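Local coordinates for protein NUDIX hydrolase (Jonesia denitrificans, PDB 4KTB) that is of unproven function but, as a NUDIX-clan protein, is possibly an asymmetric diadenosine tetraphosphate hydrolase, at residues Y81-R84 / V90-I93; G59-A64 / E94-P99; S52-Q57 / A187-D192. All coordinates share one frame; numbering follows the deposited sequence.

Interaction 1: Y81-R84 / V90-I93; sequences YHER and VRHI
Arg-91 reaches out from its helix to take the carboxylate of Glu-83 in a side-on, two-nitrogen grip. The arginine leaves the helix with CG opposite the backbone N (chi1 -179°), and Arg-91 CB already lies 4.1 Å from Glu-83 OE2. The chain then bends at chi3 (60°), bringing Arg-91 CD to 3.5 Å from Glu-83 OE2 and turning the guanidinium edge to the acid. Arg-91 NE donates to Glu-83 OE2 at 2.6 Å, and Arg-91 NH2 donates to Glu-83 OE1 at 2.7 Å. Both oxygens use their syn lone pairs, and the two flat groups lie only 15° from coplanar, so the paired bonds fix the rotation of each. Over one face of the Arg-91 guanidinium, toward its rim, His-92 CD2 stands 3.9 Å above the plane. Glu-83 OE1 has a second donor in the backbone N of Met-80, which further ties down the loop. The spacing is consistent with the Glu and Arg of a Nudix box, where such a bridge ties the loop to the helix of the loop-helix-loop. Arg-84 occupies the N-cap position just before helix 85-97, and that helix rests on strand 39-49 through His-92 against Val-42 and Ile-93 against Ala-44.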
ATOM      1  N   TYR A  81      -9.686  22.385   8.093  1.00 11.20           N
ATOM      2  CA  TYR A  81      -8.883  22.507   9.287  1.00 15.42           C
ATOM      3  C   TYR A  81      -9.592  21.736  10.382  1.00 17.29           C
ATOM      4  O   TYR A  81     -10.811  21.816  10.509  1.00 21.39           O
ATOM      5  CB  TYR A  81      -8.741  23.976   9.668  1.00 17.38           C
ATOM      6  CG  TYR A  81      -8.150  24.187  11.034  1.00 19.40           C
ATOM      7  CD1 TYR A  81      -6.788  24.081  11.241  1.00 19.71           C
ATOM      8  CD2 TYR A  81      -8.954  24.491  12.120  1.00 21.89           C
ATOM      9  CE1 TYR A  81      -6.240  24.270  12.492  1.00 19.44           C
ATOM     10  CE2 TYR A  81      -8.417  24.684  13.375  1.00 22.14           C
ATOM     11  CZ  TYR A  81      -7.060  24.571  13.554  1.00 20.29           C
ATOM     12  OH  TYR A  81      -6.513  24.762  14.793  1.00 19.23           O
ATOM     13  N   HIS A  82      -8.824  20.957  11.138  1.00 13.58           N
ATOM     14  CA  HIS A  82      -9.359  20.113  12.202  1.00 10.67           C
ATOM     15  C   HIS A  82     -10.403  19.106  11.712  1.00 10.08           C
ATOM     16  O   HIS A  82     -11.232  18.651  12.490  1.00  8.99           O
ATOM     17  CB  HIS A  82      -9.936  20.979  13.316  1.00  9.57           C
ATOM     18  CG  HIS A  82      -9.572  20.523  14.689  1.00 11.70           C
ATOM     19  ND1 HIS A  82     -10.114  19.391  15.263  1.00 14.29           N
ATOM     20  CD2 HIS A  82      -8.733  21.045  15.611  1.00 13.31           C
ATOM     21  CE1 HIS A  82      -9.620  19.240  16.476  1.00 19.15           C
ATOM     22  NE2 HIS A  82      -8.777  20.226  16.718  1.00 11.10           N
ATOM     23  N   GLU A  83     -10.353  18.756  10.427  1.00 10.58           N
ATOM     24  CA  GLU A  83     -11.210  17.710   9.885  1.00  7.71           C
ATOM     25  C   GLU A  83     -10.330  16.516   9.547  1.00 21.61           C
ATOM     26  O   GLU A  83      -9.364  16.670   8.801  1.00 18.93           O
ATOM     27  CB  GLU A  83     -11.910  18.198   8.614  1.00 13.14           C
ATOM     28  CG  GLU A  83     -12.430  17.090   7.702  1.00 14.13           C
ATOM     29  CD  GLU A  83     -13.219  17.632   6.512  1.00 11.95           C
ATOM     30  OE1 GLU A  83     -12.621  18.296   5.637  1.00 12.32           O
ATOM     31  OE2 GLU A  83     -14.443  17.400   6.448  1.00 12.06           O
ATOM     32  N   ARG A  84     -10.636  15.335  10.084  1.00  7.36           N
ATOM     33  CA  ARG A  84      -9.889  14.127   9.694  1.00  6.96           C
ATOM     34  C   ARG A  84     -10.047  13.809   8.207  1.00  6.48           C
ATOM     35  O   ARG A  84     -11.060  14.120   7.603  1.00  6.95           O
ATOM     36  CB  ARG A  84     -10.332  12.907  10.494  1.00  7.42           C
ATOM     37  CG  ARG A  84     -10.089  13.022  11.982  1.00 12.75           C
ATOM     38  CD  ARG A  84     -10.420  11.695  12.661  1.00 10.52           C
ATOM     39  NE  ARG A  84     -11.738  11.205  12.254  1.00 11.67           N
ATOM     40  CZ  ARG A  84     -12.213   9.988  12.506  1.00 12.74           C
ATOM     41  NH1 ARG A  84     -13.423   9.660  12.075  1.00 16.97           N
ATOM     42  NH2 ARG A  84     -11.488   9.107  13.184  1.00 11.31           N
ATOM     43  N   VAL A  90     -15.927  11.266   3.676  1.00  8.27           N
ATOM     44  CA  VAL A  90     -17.357  11.125   3.894  1.00  9.93           C
ATOM     45  C   VAL A  90     -18.089  12.367   3.402  1.00 11.63           C
ATOM     46  O   VAL A  90     -19.070  12.284   2.662  1.00 13.92           O
ATOM     47  CB  VAL A  90     -17.652  10.945   5.377  1.00 11.10           C
ATOM     48  CG1 VAL A  90     -19.137  11.017   5.621  1.00 11.87           C
ATOM     49  CG2 VAL A  90     -17.082   9.620   5.885  1.00 12.35           C
ATOM     50  N   ARG A  91     -17.590  13.524   3.810  1.00  9.40           N
ATOM     51  CA  ARG A  91     -18.204  14.794   3.462  1.00  8.59           C
ATOM     52  C   ARG A  91     -18.262  15.011   1.960  1.00 11.48           C
ATOM     53  O   ARG A  91     -19.238  15.525   1.440  1.00  9.22           O
ATOM     54  CB  ARG A  91     -17.430  15.930   4.125  1.00  8.41           C
ATOM     55  CG  ARG A  91     -17.999  17.289   3.858  1.00 14.58           C
ATOM     56  CD  ARG A  91     -17.354  18.337   4.748  1.00 15.69           C
ATOM     57  NE  ARG A  91     -15.915  18.418   4.530  1.00 15.54           N
ATOM     58  CZ  ARG A  91     -15.350  19.146   3.578  1.00 15.00           C
ATOM     59  NH1 ARG A  91     -16.111  19.849   2.749  1.00 12.96           N
ATOM     60  NH2 ARG A  91     -14.031  19.164   3.461  1.00 16.11           N
ATOM     61  N   HIS A  92     -17.219  14.610   1.249  1.00  8.00           N
ATOM     62  CA  HIS A  92     -17.150  14.918  -0.179  1.00 10.02           C
ATOM     63  C   HIS A  92     -18.001  13.948  -0.967  1.00 10.68           C
ATOM     64  O   HIS A  92     -18.549  14.292  -2.009  1.00 14.66           O
ATOM     65  CB  HIS A  92     -15.695  14.967  -0.684  1.00  8.58           C
ATOM     66  CG  HIS A  92     -14.974  16.223  -0.300  1.00  9.24           C
ATOM     67  ND1 HIS A  92     -15.269  17.448  -0.858  1.00 13.37           N
ATOM     68  CD2 HIS A  92     -13.992  16.453   0.609  1.00  8.96           C
ATOM     69  CE1 HIS A  92     -14.500  18.377  -0.317  1.00 16.56           C
ATOM     70  NE2 HIS A  92     -13.716  17.799   0.577  1.00  7.02           N
ATOM     71  N   ILE A  93     -18.130  12.735  -0.446  1.00 10.87           N
ATOM     72  CA  ILE A  93     -19.000  11.747  -1.068  1.00 11.53           C
ATOM     73  C   ILE A  93     -20.468  12.162  -0.966  1.00 14.91           C
ATOM     74  O   ILE A  93     -21.211  12.108  -1.948  1.00 15.36           O
ATOM     75  CB  ILE A  93     -18.795  10.355  -0.445  1.00 13.08           C
ATOM     76  CG1 ILE A  93     -17.403   9.826  -0.776  1.00 13.91           C
ATOM     77  CG2 ILE A  93     -19.833   9.369  -0.951  1.00 15.32           C
ATOM     78  CD1 ILE A  93     -17.286   9.251  -2.181  1.00 16.16           C
TER

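Interaction 2: G59-A64 / E94-P99; sequences GLLLRA and EKDLGP
The guanidinium of Arg-63 meets the carboxylate of Asp-96 through its edge, with Asp-96 OD1 and one of two bridging waters near its plane. The two planes are turned 45° apart, and the direct ion pair is long, Arg-63 NH1 standing 4.0 Å from Asp-96 OD1. Over one face of the carboxylate sits Leu-61 CD1, nearly straight above Asp-96 CG at 3.6 Å. Water fills in the polar link twice. One molecule accepts from Arg-63 NH2 and donates to Asp-96 OD2 at 3.0 Å. The other accepts from Arg-63 NH1 and donates to Asp-96 OD1 at 2.7 Å. Arg-63 starts with CG wedged between backbone N and carbonyl carbon (chi1 64°), then runs extended to NE, which carries the guanidinium to the carboxylate. The other Leu-61 branch packs CD2 against Leu-97 CD2 at 3.7 Å, and both leucines also touch Leu-155 of strand 154-158. Gly-98, the first residue past helix 85-97, has positive phi, and its N bonds back to Glu-94 O; this glycine and Asp-96 are consistent with the closing glycine and last acid of a Nudix box. A bound sodium ion lies about 4 Å from the Asp-96 side chain. Asn-152 ND2 gives Asp-96 OD1 a further hydrogen bond. The pairing with Arg-63 thus runs mostly through water, while Asn-152 and the two waters set the orientation of a carboxylate that has a methyl group over one face.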
ATOM      1  N   GLY A  59     -17.717   5.648 -11.147  1.00 14.51           N
ATOM      2  CA  GLY A  59     -18.670   6.734 -11.282  1.00 13.73           C
ATOM      3  C   GLY A  59     -18.023   8.066 -11.607  1.00 14.39           C
ATOM      4  O   GLY A  59     -17.315   8.625 -10.773  1.00 16.84           O
ATOM      5  N   LEU A  60     -18.273   8.582 -12.809  1.00 17.63           N
ATOM      6  CA  LEU A  60     -17.784   9.904 -13.204  1.00 18.26           C
ATOM      7  C   LEU A  60     -18.915  10.922 -13.186  1.00 17.53           C
ATOM      8  O   LEU A  60     -19.993  10.672 -13.721  1.00 14.32           O
ATOM      9  CB  LEU A  60     -17.171   9.873 -14.612  1.00 20.32           C
ATOM     10  CG  LEU A  60     -15.999   8.927 -14.850  1.00 20.27           C
ATOM     11  CD1 LEU A  60     -15.403   9.151 -16.221  1.00 18.95           C
ATOM     12  CD2 LEU A  60     -14.952   9.143 -13.776  1.00 18.56           C
ATOM     13  N   LEU A  61     -18.657  12.068 -12.570  1.00 17.73           N
ATOM     14  CA  LEU A  61     -19.620  13.157 -12.541  1.00 13.53           C
ATOM     15  C   LEU A  61     -19.453  13.947 -13.815  1.00 19.56           C
ATOM     16  O   LEU A  61     -18.343  14.093 -14.310  1.00 20.84           O
ATOM     17  CB  LEU A  61     -19.337  14.056 -11.343  1.00 13.17           C
ATOM     18  CG  LEU A  61     -19.437  13.353  -9.992  1.00 12.25           C
ATOM     19  CD1 LEU A  61     -18.860  14.210  -8.893  1.00 11.53           C
ATOM     20  CD2 LEU A  61     -20.889  13.064  -9.711  1.00 13.19           C
ATOM     21  N   LEU A  62     -20.545  14.457 -14.361  1.00 18.61           N
ATOM     22  CA  LEU A  62     -20.438  15.374 -15.484  1.00 19.34           C
ATOM     23  C   LEU A  62     -20.745  16.793 -15.009  1.00 21.02           C
ATOM     24  O   LEU A  62     -21.692  17.008 -14.250  1.00 21.79           O
ATOM     25  CB  LEU A  62     -21.412  14.983 -16.591  1.00 22.00           C
ATOM     26  CG  LEU A  62     -21.421  15.910 -17.809  1.00 24.61           C
ATOM     27  CD1 LEU A  62     -20.393  15.467 -18.851  1.00 18.62           C
ATOM     28  CD2 LEU A  62     -22.819  15.991 -18.413  1.00 29.39           C
ATOM     29  N   ARG A  63     -19.943  17.761 -15.442  1.00 20.85           N
ATOM     30  CA  ARG A  63     -20.223  19.156 -15.121  1.00 24.54           C
ATOM     31  C   ARG A  63     -19.583  20.138 -16.087  1.00 25.71           C
ATOM     32  O   ARG A  63     -18.913  19.745 -17.038  1.00 28.30           O
ATOM     33  CB  ARG A  63     -19.847  19.498 -13.667  1.00 28.01           C
ATOM     34  CG  ARG A  63     -18.374  19.413 -13.281  1.00 29.16           C
ATOM     35  CD  ARG A  63     -18.200  20.022 -11.881  1.00 35.08           C
ATOM     36  NE  ARG A  63     -16.977  19.611 -11.193  1.00 38.57           N
ATOM     37  CZ  ARG A  63     -16.935  19.062  -9.979  1.00 39.77           C
ATOM     38  NH1 ARG A  63     -18.047  18.851  -9.295  1.00 43.23           N
ATOM     39  NH2 ARG A  63     -15.773  18.727  -9.445  1.00 36.73           N
ATOM     40  N   ALA A  64     -19.820  21.420 -15.847  1.00 23.41           N
ATOM     41  CA  ALA A  64     -19.224  22.459 -16.664  1.00 18.56           C
ATOM     42  C   ALA A  64     -17.848  22.810 -16.118  1.00 26.59           C
ATOM     43  O   ALA A  64     -17.592  22.727 -14.902  1.00 23.08           O
ATOM     44  CB  ALA A  64     -20.104  23.689 -16.687  1.00 19.83           C
ATOM     45  N   GLU A  94     -20.885  12.574   0.224  1.00 13.00           N
ATOM     46  CA  GLU A  94     -22.247  13.042   0.427  1.00 14.52           C
ATOM     47  C   GLU A  94     -22.515  14.248  -0.468  1.00 15.55           C
ATOM     48  O   GLU A  94     -23.537  14.320  -1.141  1.00 13.95           O
ATOM     49  CB  GLU A  94     -22.425  13.423   1.895  1.00 15.96           C
ATOM     50  CG  GLU A  94     -23.844  13.415   2.378  1.00 23.73           C
ATOM     51  CD  GLU A  94     -24.516  14.753   2.215  1.00 30.68           C
ATOM     52  OE1 GLU A  94     -23.799  15.759   2.047  1.00 33.67           O
ATOM     53  OE2 GLU A  94     -25.766  14.806   2.262  1.00 33.01           O
ATOM     54  N   LYS A  95     -21.565  15.178  -0.481  1.00 16.41           N
ATOM     55  CA  LYS A  95     -21.660  16.427  -1.237  1.00 17.64           C
ATOM     56  C   LYS A  95     -21.862  16.249  -2.741  1.00 16.44           C
ATOM     57  O   LYS A  95     -22.594  17.016  -3.361  1.00 15.22           O
ATOM     58  CB  LYS A  95     -20.412  17.285  -0.980  1.00 20.87           C
ATOM     59  CG  LYS A  95     -20.310  18.545  -1.817  1.00 20.89           C
ATOM     60  CD  LYS A  95     -19.166  19.420  -1.325  1.00 24.05           C
ATOM     61  CE  LYS A  95     -18.882  20.536  -2.306  1.00 24.05           C
ATOM     62  NZ  LYS A  95     -18.692  19.971  -3.667  1.00 26.53           N
ATOM     63  N   ASP A  96     -21.218  15.247  -3.332  1.00 14.66           N
ATOM     64  CA  ASP A  96     -21.289  15.053  -4.787  1.00 15.01           C
ATOM     65  C   ASP A  96     -22.336  14.012  -5.218  1.00 17.06           C
ATOM     66  O   ASP A  96     -22.872  14.083  -6.323  1.00 19.64           O
ATOM     67  CB  ASP A  96     -19.900  14.670  -5.348  1.00 14.07           C
ATOM     68  CG  ASP A  96     -19.048  15.881  -5.728  1.00 15.97           C
ATOM     69  OD1 ASP A  96     -19.601  16.877  -6.234  1.00 16.19           O
ATOM     70  OD2 ASP A  96     -17.817  15.836  -5.529  1.00 18.13           O
ATOM     71  N   LEU A  97     -22.627  13.054  -4.338  1.00 15.46           N
ATOM     72  CA  LEU A  97     -23.391  11.858  -4.726  1.00 15.90           C
ATOM     73  C   LEU A  97     -24.660  11.646  -3.913  1.00 17.11           C
ATOM     74  O   LEU A  97     -25.386  10.667  -4.120  1.00 16.06           O
ATOM     75  CB  LEU A  97     -22.527  10.601  -4.600  1.00 13.51           C
ATOM     76  CG  LEU A  97     -21.283  10.504  -5.485  1.00 10.95           C
ATOM     77  CD1 LEU A  97     -20.603   9.167  -5.274  1.00 10.60           C
ATOM     78  CD2 LEU A  97     -21.662  10.709  -6.959  1.00 13.35           C
ATOM     79  N   GLY A  98     -24.913  12.549  -2.977  1.00 19.33           N
ATOM     80  CA  GLY A  98     -26.081  12.436  -2.128  1.00 18.54           C
ATOM     81  C   GLY A  98     -25.796  11.675  -0.844  1.00 20.29           C
ATOM     82  O   GLY A  98     -24.793  10.964  -0.743  1.00 18.82           O
ATOM     83  N   PRO A  99     -26.703  11.801   0.136  1.00 13.55           N
ATOM     84  CA  PRO A  99     -26.503  11.294   1.492  1.00 16.32           C
ATOM     85  C   PRO A  99     -26.773   9.812   1.632  1.00 18.86           C
ATOM     86  O   PRO A  99     -26.585   9.272   2.718  1.00 20.68           O
ATOM     87  CB  PRO A  99     -27.543  12.065   2.290  1.00 23.24           C
ATOM     88  CG  PRO A  99     -28.664  12.236   1.321  1.00 24.64           C
ATOM     89  CD  PRO A  99     -28.010  12.463  -0.012  1.00 14.53           C
TER
HETATM   90  O   HOH W   1     -15.456  17.087  -6.814  1.00 23.33           O
HETATM   91  O   HOH W   2     -17.871  18.932  -6.538  1.00 35.04           O

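Interaction 3: S52-Q57 / A187-D192; sequences SGDVIQ and AGRLPD. With EDO (1,2-ethanediol), chain P.
Asp-54 and Arg-189 form the tight half of this contact, a side-on salt bridge with the carboxylate and guanidinium 29° apart. Arg-189 NE donates to Asp-54 OD1 at 2.5 Å, almost straight (175°) and in the guanidinium plane. The second bond, Arg-189 NH2 to Asp-54 OD2, is modelled at a very short 2.4 Å, a length open to doubt. A sharp bend at chi2 (-88°) folds the arginine back so that Arg-189 CD passes 3.8 Å from Val-55 O. Beside the ion pair, Val-55 CG2 packs on Ala-187 CB at 3.6 Å. In the strand, Ile-56 and Gln-57 both face Arg-48, a classic beta bulge; across the contact Gly-188 follows helix 176-186 in a Schellman motif. Arg-84 and Arg-86 of the third subunit pack against the Asp-54 end. The looser side is wet. One water lies between Asp-54 OD1 and Ala-187 O, and another sits 2.5 Å from Ala-187 O and takes a weak bond from Val-55 N. Farther along the strand, Gln-57 OE1 accepts from Arg-48 NH1, and Gln-57 NE2 donates to O2 of a 1,2-ethanediol, probably from the crystallisation liquor, at 3.1 Å. With an alanine here the amide is gone, and Arg-48 NH1 would probably lose that acceptor and the diol a donor. Arg-48 NH2 also binds this diol.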
ATOM      1  N   SER A  52     -17.144 -10.067  -4.670  1.00 26.29           N
ATOM      2  CA  SER A  52     -15.733 -10.448  -4.588  1.00 21.51           C
ATOM      3  C   SER A  52     -14.851  -9.216  -4.425  1.00 15.44           C
ATOM      4  O   SER A  52     -13.638  -9.322  -4.431  1.00 16.81           O
ATOM      5  CB  SER A  52     -15.320 -11.211  -5.841  1.00 21.37           C
ATOM      6  OG  SER A  52     -15.272 -10.339  -6.958  1.00 23.02           O
ATOM      7  N   GLY A  53     -15.466  -8.047  -4.275  1.00 14.80           N
ATOM      8  CA  GLY A  53     -14.721  -6.802  -4.183  1.00 13.22           C
ATOM      9  C   GLY A  53     -14.260  -6.277  -5.527  1.00 17.55           C
ATOM     10  O   GLY A  53     -13.629  -5.233  -5.607  1.00 11.87           O
ATOM     11  N   ASP A  54     -14.597  -6.989  -6.595  1.00 14.26           N
ATOM     12  CA  ASP A  54     -14.068  -6.649  -7.903  1.00 14.26           C
ATOM     13  C   ASP A  54     -14.724  -5.391  -8.472  1.00 14.00           C
ATOM     14  O   ASP A  54     -15.942  -5.270  -8.494  1.00 19.63           O
ATOM     15  CB  ASP A  54     -14.268  -7.808  -8.872  1.00 16.57           C
ATOM     16  CG  ASP A  54     -13.399  -7.687 -10.090  1.00 24.57           C
ATOM     17  OD1 ASP A  54     -12.713  -6.651 -10.220  1.00 25.88           O
ATOM     18  OD2 ASP A  54     -13.397  -8.618 -10.921  1.00 29.12           O
ATOM     19  N   VAL A  55     -13.912  -4.460  -8.945  1.00 13.05           N
ATOM     20  CA  VAL A  55     -14.434  -3.228  -9.503  1.00 12.84           C
ATOM     21  C   VAL A  55     -15.186  -3.529 -10.797  1.00 15.33           C
ATOM     22  O   VAL A  55     -14.603  -4.039 -11.752  1.00 19.27           O
ATOM     23  CB  VAL A  55     -13.317  -2.224  -9.787  1.00 16.40           C
ATOM     24  CG1 VAL A  55     -13.906  -0.949 -10.351  1.00 14.86           C
ATOM     25  CG2 VAL A  55     -12.538  -1.913  -8.525  1.00 13.02           C
ATOM     26  N   ILE A  56     -16.482  -3.210 -10.804  1.00 14.89           N
ATOM     27  CA  ILE A  56     -17.351  -3.464 -11.954  1.00 16.33           C
ATOM     28  C   ILE A  56     -17.595  -2.195 -12.767  1.00 18.84           C
ATOM     29  O   ILE A  56     -17.523  -2.220 -14.001  1.00 18.35           O
ATOM     30  CB  ILE A  56     -18.706  -4.037 -11.527  1.00 17.51           C
ATOM     31  CG1 ILE A  56     -18.520  -5.184 -10.532  1.00 17.66           C
ATOM     32  CG2 ILE A  56     -19.486  -4.494 -12.752  1.00 19.18           C
ATOM     33  CD1 ILE A  56     -17.719  -6.360 -11.099  1.00 27.58           C
ATOM     34  N   GLN A  57     -17.910  -1.098 -12.073  1.00 17.47           N
ATOM     35  CA  GLN A  57     -17.994   0.220 -12.709  1.00 17.17           C
ATOM     36  C   GLN A  57     -17.348   1.338 -11.889  1.00 17.00           C
ATOM     37  O   GLN A  57     -17.141   1.200 -10.688  1.00 15.81           O
ATOM     38  CB  GLN A  57     -19.441   0.604 -13.021  1.00 17.91           C
ATOM     39  CG  GLN A  57     -20.069  -0.137 -14.177  1.00 19.22           C
ATOM     40  CD  GLN A  57     -21.483   0.323 -14.406  1.00 21.58           C
ATOM     41  OE1 GLN A  57     -22.265   0.459 -13.459  1.00 25.08           O
ATOM     42  NE2 GLN A  57     -21.815   0.598 -15.657  1.00 21.32           N
ATOM     43  N   ALA A 187      -6.521  -1.230  -8.659  1.00 10.25           N
ATOM     44  CA  ALA A 187      -7.586  -2.226  -8.501  1.00 10.78           C
ATOM     45  C   ALA A 187      -7.360  -3.478  -9.354  1.00 18.86           C
ATOM     46  O   ALA A 187      -8.091  -4.459  -9.256  1.00 22.83           O
ATOM     47  CB  ALA A 187      -8.925  -1.606  -8.818  1.00 11.70           C
ATOM     48  N   GLY A 188      -6.338  -3.439 -10.194  1.00 12.08           N
ATOM     49  CA  GLY A 188      -6.073  -4.534 -11.103  1.00 28.06           C
ATOM     50  C   GLY A 188      -7.114  -4.606 -12.201  1.00 27.82           C
ATOM     51  O   GLY A 188      -7.509  -5.688 -12.625  1.00 15.00           O
ATOM     52  N   ARG A 189      -7.561  -3.449 -12.668  1.00 13.73           N
ATOM     53  CA  ARG A 189      -8.602  -3.410 -13.678  1.00 17.64           C
ATOM     54  C   ARG A 189      -8.320  -2.344 -14.727  1.00 18.33           C
ATOM     55  O   ARG A 189      -9.240  -1.815 -15.343  1.00 18.09           O
ATOM     56  CB  ARG A 189      -9.967  -3.188 -13.017  1.00 17.33           C
ATOM     57  CG  ARG A 189     -10.510  -4.379 -12.229  1.00 17.12           C
ATOM     58  CD  ARG A 189     -11.303  -5.306 -13.124  1.00 22.63           C
ATOM     59  NE  ARG A 189     -11.581  -6.593 -12.492  1.00 31.84           N
ATOM     60  CZ  ARG A 189     -11.229  -7.780 -12.993  1.00 36.27           C
ATOM     61  NH1 ARG A 189     -10.579  -7.864 -14.149  1.00 36.68           N
ATOM     62  NH2 ARG A 189     -11.532  -8.890 -12.333  1.00 36.15           N
ATOM     63  N   LEU A 190      -7.051  -2.018 -14.926  1.00 16.36           N
ATOM     64  CA  LEU A 190      -6.700  -1.110 -16.013  1.00 18.67           C
ATOM     65  C   LEU A 190      -6.827  -1.862 -17.338  1.00 16.22           C
ATOM     66  O   LEU A 190      -6.274  -2.941 -17.480  1.00 16.80           O
ATOM     67  CB  LEU A 190      -5.275  -0.593 -15.841  1.00 18.55           C
ATOM     68  CG  LEU A 190      -4.776   0.409 -16.880  1.00 20.29           C
ATOM     69  CD1 LEU A 190      -5.480   1.760 -16.726  1.00 16.14           C
ATOM     70  CD2 LEU A 190      -3.274   0.556 -16.732  1.00 21.84           C
ATOM     71  N   PRO A 191      -7.575  -1.306 -18.306  1.00 18.79           N
ATOM     72  CA  PRO A 191      -7.810  -2.002 -19.581  1.00 18.43           C
ATOM     73  C   PRO A 191      -6.582  -2.136 -20.463  1.00 26.03           C
ATOM     74  O   PRO A 191      -5.796  -1.195 -20.578  1.00 25.49           O
ATOM     75  CB  PRO A 191      -8.801  -1.089 -20.307  1.00 18.89           C
ATOM     76  CG  PRO A 191      -9.439  -0.296 -19.254  1.00 25.56           C
ATOM     77  CD  PRO A 191      -8.407  -0.101 -18.184  1.00 20.73           C
ATOM     78  N   ASP A 192      -6.434  -3.287 -21.104  1.00 29.63           N
ATOM     79  CA  ASP A 192      -5.419  -3.441 -22.124  1.00 33.38           C
ATOM     80  C   ASP A 192      -5.711  -2.410 -23.211  1.00 35.61           C
ATOM     81  O   ASP A 192      -4.887  -1.531 -23.498  1.00 36.92           O
ATOM     82  CB  ASP A 192      -5.478  -4.858 -22.687  1.00 37.47           C
ATOM     83  CG  ASP A 192      -4.259  -5.214 -23.509  1.00 39.78           C
ATOM     84  OD1 ASP A 192      -3.653  -4.305 -24.116  1.00 38.99           O
ATOM     85  OD2 ASP A 192      -3.904  -6.413 -23.551  1.00 41.87           O
TER
HETATM   86  C1  EDO P 212     -25.755   3.422 -14.421  1.00 31.86           C
HETATM   87  O1  EDO P 212     -26.528   2.645 -13.502  1.00 34.76           O
HETATM   88  C2  EDO P 212     -25.495   2.621 -15.691  1.00 31.99           C
HETATM   89  O2  EDO P 212     -24.843   1.388 -15.367  1.00 31.44           O
HETATM   90  O   HOH W   3      -9.542  -7.136 -10.053  1.00 53.96           O
HETATM   91  O   HOH W   4     -10.482  -4.731  -8.511  1.00 22.97           O

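Overall arrangement
From the N terminus, strand 39-49 leads into the turn where interaction 3 opens at 52-57. Strand 55-64, which begins within that segment, then carries 59-64, the first half of interaction 2, and after strands 70-73 and 75-78 the loop 81-84 starts interaction 1. The loops close in reverse order: interaction 1 at 90-93, interaction 2 immediately after at 94-99, interaction 3 only at 187-192. The three are therefore nested and none cross. Interactions 1 and 2 use helix 85-97, joining it to its preceding loop and to the sheet; interaction 3 ties the tail after helix 176-186 to the start of strand 55-64. Interactions 1 and 3, centres 27 Å apart, both touch the third subunit.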